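N-acetyl-beta-D glucosaminidase (Rhizomucor miehei CAU432, PDB 4ZM6) is a fungal family 3 glycoside hydrolase that probably cleaves N-acetyl-beta-D-glucosaminides and also carries an acetyl-CoA-binding region that probably acts as a glucosamine N-acetyltransferase. Local coordinates at residues A[110-113]-A[114-118]; A[362-365]-A[366-370]. One frame throughout, in Å; residues are numbered along the deposited sequence.

Contact 1. Residues A[110-113]-A[114-118]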
ATOM      1  N   ALA A 110       8.643  12.281  17.050  1.00 47.85           N
ATOM      2  CA  ALA A 110       8.495  13.608  17.659  1.00 48.12           C
ATOM      3  C   ALA A 110       7.032  13.900  18.007  1.00 48.31           C
ATOM      4  O   ALA A 110       6.723  14.299  19.130  1.00 49.00           O
ATOM      5  CB  ALA A 110       9.050  14.686  16.735  1.00 47.68           C
ATOM      6  N   ALA A 111       6.134  13.686  17.051  1.00 47.54           N
ATOM      7  CA  ALA A 111       4.712  13.889  17.299  1.00 48.74           C
ATOM      8  C   ALA A 111       4.192  12.998  18.411  1.00 49.56           C
ATOM      9  O   ALA A 111       3.392  13.444  19.230  1.00 49.15           O
ATOM     10  CB  ALA A 111       3.910  13.638  16.041  1.00 48.61           C
ATOM     11  N   ARG A 112       4.626  11.738  18.419  1.00 52.14           N
ATOM     12  CA  ARG A 112       4.186  10.780  19.435  1.00 53.60           C
ATOM     13  C   ARG A 112       4.550  11.323  20.801  1.00 52.63           C
ATOM     14  O   ARG A 112       3.705  11.396  21.692  1.00 51.77           O
ATOM     15  CB  ARG A 112       4.840   9.408  19.228  1.00 55.43           C
ATOM     16  CG  ARG A 112       4.425   8.338  20.237  1.00 56.15           C
ATOM     17  CD  ARG A 112       5.478   7.244  20.364  1.00 57.28           C
ATOM     18  NE  ARG A 112       6.736   7.747  20.921  1.00 59.02           N
ATOM     19  CZ  ARG A 112       7.887   7.071  20.950  1.00 60.23           C
ATOM     20  NH1 ARG A 112       7.969   5.835  20.462  1.00 62.91           N
ATOM     21  NH2 ARG A 112       8.968   7.633  21.476  1.00 58.92           N
ATOM     22  N   ASN A 113       5.810  11.723  20.941  1.00 51.07           N
ATOM     23  CA  ASN A 113       6.303  12.286  22.191  1.00 51.01           C
ATOM     24  C   ASN A 113       5.548  13.528  22.628  1.00 50.38           C
ATOM     25  O   ASN A 113       5.254  13.694  23.812  1.00 52.28           O
ATOM     26  CB  ASN A 113       7.799  12.575  22.089  1.00 50.79           C
ATOM     27  CG  ASN A 113       8.624  11.306  22.034  1.00 51.19           C
ATOM     28  OD1 ASN A 113       8.217  10.264  22.559  1.00 51.40           O
ATOM     29  ND2 ASN A 113       9.779  11.378  21.395  1.00 51.08           N
ATOM     30  N   VAL A 114       5.228  14.399  21.678  1.00 50.38           N
ATOM     31  CA  VAL A 114       4.444  15.592  21.991  1.00 49.25           C
ATOM     32  C   VAL A 114       3.111  15.193  22.619  1.00 49.64           C
ATOM     33  O   VAL A 114       2.720  15.745  23.642  1.00 50.98           O
ATOM     34  CB  VAL A 114       4.222  16.473  20.748  1.00 47.39           C
ATOM     35  CG1 VAL A 114       3.116  17.487  20.982  1.00 47.49           C
ATOM     36  CG2 VAL A 114       5.514  17.184  20.385  1.00 48.76           C
ATOM     37  N   ALA A 115       2.431  14.225  22.015  1.00 49.48           N
ATOM     38  CA  ALA A 115       1.139  13.776  22.514  1.00 51.49           C
ATOM     39  C   ALA A 115       1.256  13.143  23.908  1.00 53.18           C
ATOM     40  O   ALA A 115       0.395  13.352  24.764  1.00 53.40           O
ATOM     41  CB  ALA A 115       0.502  12.805  21.533  1.00 52.45           C
ATOM     42  N   MET A 116       2.323  12.380  24.129  1.00 54.15           N
ATOM     43  CA  MET A 116       2.569  11.757  25.425  1.00 53.70           C
ATOM     44  C   MET A 116       2.761  12.829  26.487  1.00 53.00           C
ATOM     45  O   MET A 116       2.131  12.780  27.542  1.00 53.54           O
ATOM     46  CB  MET A 116       3.814  10.870  25.376  1.00 55.57           C
ATOM     47  CG  MET A 116       3.674   9.637  24.503  1.00 57.01           C
ATOM     48  SD  MET A 116       5.222   8.723  24.382  1.00 57.96           S
ATOM     49  CE  MET A 116       5.130   7.779  25.901  1.00 57.58           C
ATOM     50  N   ALA A 117       3.634  13.790  26.190  1.00 51.93           N
ATOM     51  CA  ALA A 117       3.907  14.919  27.080  1.00 52.03           C
ATOM     52  C   ALA A 117       2.644  15.714  27.425  1.00 55.22           C
ATOM     53  O   ALA A 117       2.462  16.134  28.571  1.00 58.49           O
ATOM     54  CB  ALA A 117       4.937  15.838  26.449  1.00 51.14           C
ATOM     55  N   ILE A 118       1.779  15.912  26.435  1.00 55.00           N
ATOM     56  CA  ILE A 118       0.540  16.659  26.630  1.00 53.84           C
ATOM     57  C   ILE A 118      -0.454  15.862  27.458  1.00 53.94           C
ATOM     58  O   ILE A 118      -1.093  16.414  28.348  1.00 57.02           O
ATOM     59  CB  ILE A 118      -0.088  17.073  25.275  1.00 53.25           C
ATOM     60  CG1 ILE A 118       0.699  18.241  24.672  1.00 53.98           C
ATOM     61  CG2 ILE A 118      -1.563  17.440  25.415  1.00 52.36           C
ATOM     62  CD1 ILE A 118       0.678  19.519  25.494  1.00 54.31           C
TER
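Within helix 108-125 of the family 3 glycoside hydrolase N-terminal region, R112 and N113 meet M116 on the next turn. M116 lies alongside each of the two side chains and points the same way as they do. The sulfur SD of M116 is 3.8 Å from OD1 of N113. SD of M116 is also 3.9 Å from NE of R112 and approaches that guanidinium obliquely. M116 has CG opposite its own carbonyl carbon (chi1 -67°), and this brings CG to 3.3 Å from the backbone O of R112. The two polar side chains also hold each other. NH2 of R112 donates to OD1 of N113 at 2.9 Å, and OD1 lies in the guanidinium plane, at its edge. NE of R112 adds a weak bond to OD1 of N113 at 3.3 Å. The amide is gripped at its other end too, because ND2 of N113 donates to the backbone O of K677. The backbone below is regular alpha helix. N of V114, A115, M116 and A117 bonds to O of the residue four earlier; the bond from A117 N to N113 O is 2.9 Å long. Most of this contact is buried among other helices. A111, R112, A115 and I118 touch helix 155-171, and A110, V114 and A117 touch helix 357-368. R112 also reaches helix 627-642. Further along the chain comes strand 129-130, which runs parallel to strand 76-79.

Contact 2. Residues A[362-365]-A[366-370]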
ATOM      1  N   THR A 362      12.148  21.466  27.984  1.00 55.83           N
ATOM      2  CA  THR A 362      13.375  21.239  27.212  1.00 57.55           C
ATOM      3  C   THR A 362      13.070  20.473  25.923  1.00 56.54           C
ATOM      4  O   THR A 362      13.841  20.539  24.965  1.00 56.08           O
ATOM      5  CB  THR A 362      14.483  20.507  28.006  1.00 58.83           C
ATOM      6  OG1 THR A 362      14.251  19.097  27.975  1.00 58.83           O
ATOM      7  CG2 THR A 362      14.561  20.996  29.465  1.00 60.15           C
ATOM      8  N   LEU A 363      11.952  19.752  25.901  1.00 55.36           N
ATOM      9  CA  LEU A 363      11.474  19.120  24.674  1.00 56.36           C
ATOM     10  C   LEU A 363      11.071  20.200  23.675  1.00 56.50           C
ATOM     11  O   LEU A 363      11.444  20.142  22.506  1.00 54.22           O
ATOM     12  CB  LEU A 363      10.290  18.187  24.965  1.00 56.68           C
ATOM     13  CG  LEU A 363       9.722  17.372  23.791  1.00 55.71           C
ATOM     14  CD1 LEU A 363      10.745  16.377  23.266  1.00 56.29           C
ATOM     15  CD2 LEU A 363       8.444  16.657  24.194  1.00 53.67           C
ATOM     16  N   SER A 364      10.316  21.184  24.155  1.00 58.83           N
ATOM     17  CA  SER A 364       9.858  22.295  23.327  1.00 61.32           C
ATOM     18  C   SER A 364      11.019  23.025  22.651  1.00 63.86           C
ATOM     19  O   SER A 364      10.980  23.256  21.445  1.00 64.21           O
ATOM     20  CB  SER A 364       9.039  23.281  24.159  1.00 61.21           C
ATOM     21  OG  SER A 364       8.525  24.318  23.342  1.00 63.57           O
ATOM     22  N   LYS A 365      12.046  23.385  23.424  1.00 67.24           N
ATOM     23  CA  LYS A 365      13.247  24.029  22.862  1.00 67.81           C
ATOM     24  C   LYS A 365      13.877  23.154  21.784  1.00 65.15           C
ATOM     25  O   LYS A 365      14.220  23.640  20.702  1.00 64.25           O
ATOM     26  CB  LYS A 365      14.306  24.309  23.942  1.00 70.86           C
ATOM     27  CG  LYS A 365      14.114  25.590  24.742  1.00 75.71           C
ATOM     28  CD  LYS A 365      13.260  25.376  25.986  1.00 79.61           C
ATOM     29  CE  LYS A 365      13.314  26.567  26.937  1.00 82.57           C
ATOM     30  NZ  LYS A 365      14.611  26.671  27.670  1.00 84.03           N
ATOM     31  N   GLU A 366      14.028  21.866  22.098  1.00 61.00           N
ATOM     32  CA  GLU A 366      14.674  20.909  21.201  1.00 59.35           C
ATOM     33  C   GLU A 366      13.902  20.714  19.900  1.00 54.81           C
ATOM     34  O   GLU A 366      14.501  20.681  18.824  1.00 54.25           O
ATOM     35  CB  GLU A 366      14.861  19.557  21.900  1.00 61.30           C
ATOM     36  CG  GLU A 366      15.999  19.548  22.913  1.00 63.42           C
ATOM     37  CD  GLU A 366      15.998  18.330  23.831  1.00 64.32           C
ATOM     38  OE1 GLU A 366      15.006  17.563  23.854  1.00 61.67           O
ATOM     39  OE2 GLU A 366      17.009  18.146  24.543  1.00 65.82           O
ATOM     40  N   LEU A 367      12.583  20.589  19.995  1.00 50.79           N
ATOM     41  CA  LEU A 367      11.767  20.365  18.809  1.00 51.03           C
ATOM     42  C   LEU A 367      11.684  21.599  17.937  1.00 51.68           C
ATOM     43  O   LEU A 367      11.921  21.513  16.732  1.00 53.45           O
ATOM     44  CB  LEU A 367      10.353  19.901  19.173  1.00 50.18           C
ATOM     45  CG  LEU A 367      10.222  18.487  19.750  1.00 50.07           C
ATOM     46  CD1 LEU A 367       8.748  18.112  19.865  1.00 50.07           C
ATOM     47  CD2 LEU A 367      10.978  17.461  18.912  1.00 49.00           C
ATOM     48  N   TYR A 368      11.366  22.745  18.536  1.00 50.93           N
ATOM     49  CA  TYR A 368      11.118  23.963  17.757  1.00 50.79           C
ATOM     50  C   TYR A 368      12.316  24.413  16.925  1.00 53.63           C
ATOM     51  O   TYR A 368      12.128  25.059  15.903  1.00 57.53           O
ATOM     52  CB  TYR A 368      10.604  25.107  18.640  1.00 49.20           C
ATOM     53  CG  TYR A 368       9.109  25.052  18.894  1.00 48.76           C
ATOM     54  CD1 TYR A 368       8.200  25.351  17.881  1.00 48.21           C
ATOM     55  CD2 TYR A 368       8.599  24.703  20.141  1.00 47.84           C
ATOM     56  CE1 TYR A 368       6.833  25.304  18.106  1.00 46.62           C
ATOM     57  CE2 TYR A 368       7.233  24.654  20.373  1.00 46.70           C
ATOM     58  CZ  TYR A 368       6.355  24.955  19.352  1.00 45.87           C
ATOM     59  OH  TYR A 368       4.997  24.910  19.578  1.00 45.22           O
ATOM     60  N   ASP A 369      13.533  24.056  17.334  1.00 55.29           N
ATOM     61  CA  ASP A 369      14.731  24.321  16.517  1.00 58.27           C
ATOM     62  C   ASP A 369      14.739  23.551  15.192  1.00 61.86           C
ATOM     63  O   ASP A 369      15.517  23.870  14.284  1.00 65.56           O
ATOM     64  CB  ASP A 369      16.006  23.964  17.289  1.00 58.65           C
ATOM     65  CG  ASP A 369      16.316  24.940  18.407  1.00 58.35           C
ATOM     66  OD1 ASP A 369      15.632  25.978  18.525  1.00 62.82           O
ATOM     67  OD2 ASP A 369      17.262  24.671  19.172  1.00 55.14           O
ATOM     68  N   ARG A 370      13.894  22.527  15.097  1.00 64.55           N
ATOM     69  CA  ARG A 370      13.784  21.698  13.901  1.00 67.21           C
ATOM     70  C   ARG A 370      12.500  21.990  13.102  1.00 66.56           C
ATOM     71  O   ARG A 370      12.172  21.247  12.174  1.00 66.43           O
ATOM     72  CB  ARG A 370      13.803  20.213  14.305  1.00 68.78           C
ATOM     73  CG  ARG A 370      14.953  19.804  15.226  1.00 69.48           C
ATOM     74  CD  ARG A 370      14.726  18.433  15.860  1.00 71.32           C
ATOM     75  NE  ARG A 370      14.567  17.353  14.876  1.00 73.25           N
ATOM     76  CZ  ARG A 370      14.042  16.152  15.133  1.00 72.39           C
ATOM     77  NH1 ARG A 370      13.589  15.846  16.348  1.00 72.83           N
ATOM     78  NH2 ARG A 370      13.950  15.250  14.158  1.00 70.11           N
TER
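S364 and Y368 meet one helical turn apart, and so do L363 and L367. The OG of S364 sits at the edge of the Y368 ring, in the ring plane, 3.2 Å from CD2. This follows from the serine rotamer: OG is turned opposite the backbone N (chi1 -176°). OG is hydrogen-bonded to O of Y95, outside the turn. The tyrosine is anchored at its far end as well, where OH bonds to a carboxylate oxygen of E500. L363 and L367 cross at a slant, with CG of L363 4.1 Å from CD1 of L367. E366 folds back along the turn. CG of E366 stands beside the backbone N (chi1 -76°) and comes within 3.1 Å of O of T362, and beyond CG the chain is extended. Its OE2 makes a long, weak ion pair with K676. The carboxylate of D369 lies near the backbone O of K365, with CG 3.4 Å away, while OD2 forms a salt bridge to R511. The backbone bond from D369 N to K365 O is weak at 3.5 Å. By contrast, L367 N to L363 O is 2.8 Å. Side chains meeting at a spacing of four residues are typical of an alpha helix. Here the turn lies beside the acetyl-CoA site: K676 binds that cofactor, and the side chain of E366 is about 5 Å from the bound acetyl-CoA.

How the contacts relate
The two contacts follow one another along the chain: helix 108-125 carries contact 1, and helix 357-368 carries most of contact 2. Their centres are 12 Å apart, and the two helices pack directly together. L367 is the main link, with CD1 3.4 Å from CG2 of V114 and CD2 4.0 Å from CB of A110. CD2 of L363 adds an apolar contact 4.2 Å from CB of A117. Contact 1 lies deep in the chain and contact 2 is partly exposed. Both also meet the acetyltransferase region, through K677 at N113 and, weakly, K676 at E366. Contact 1 lies in the hydrolase N-terminal region, and the two helices together border the part that binds acetyl-CoA.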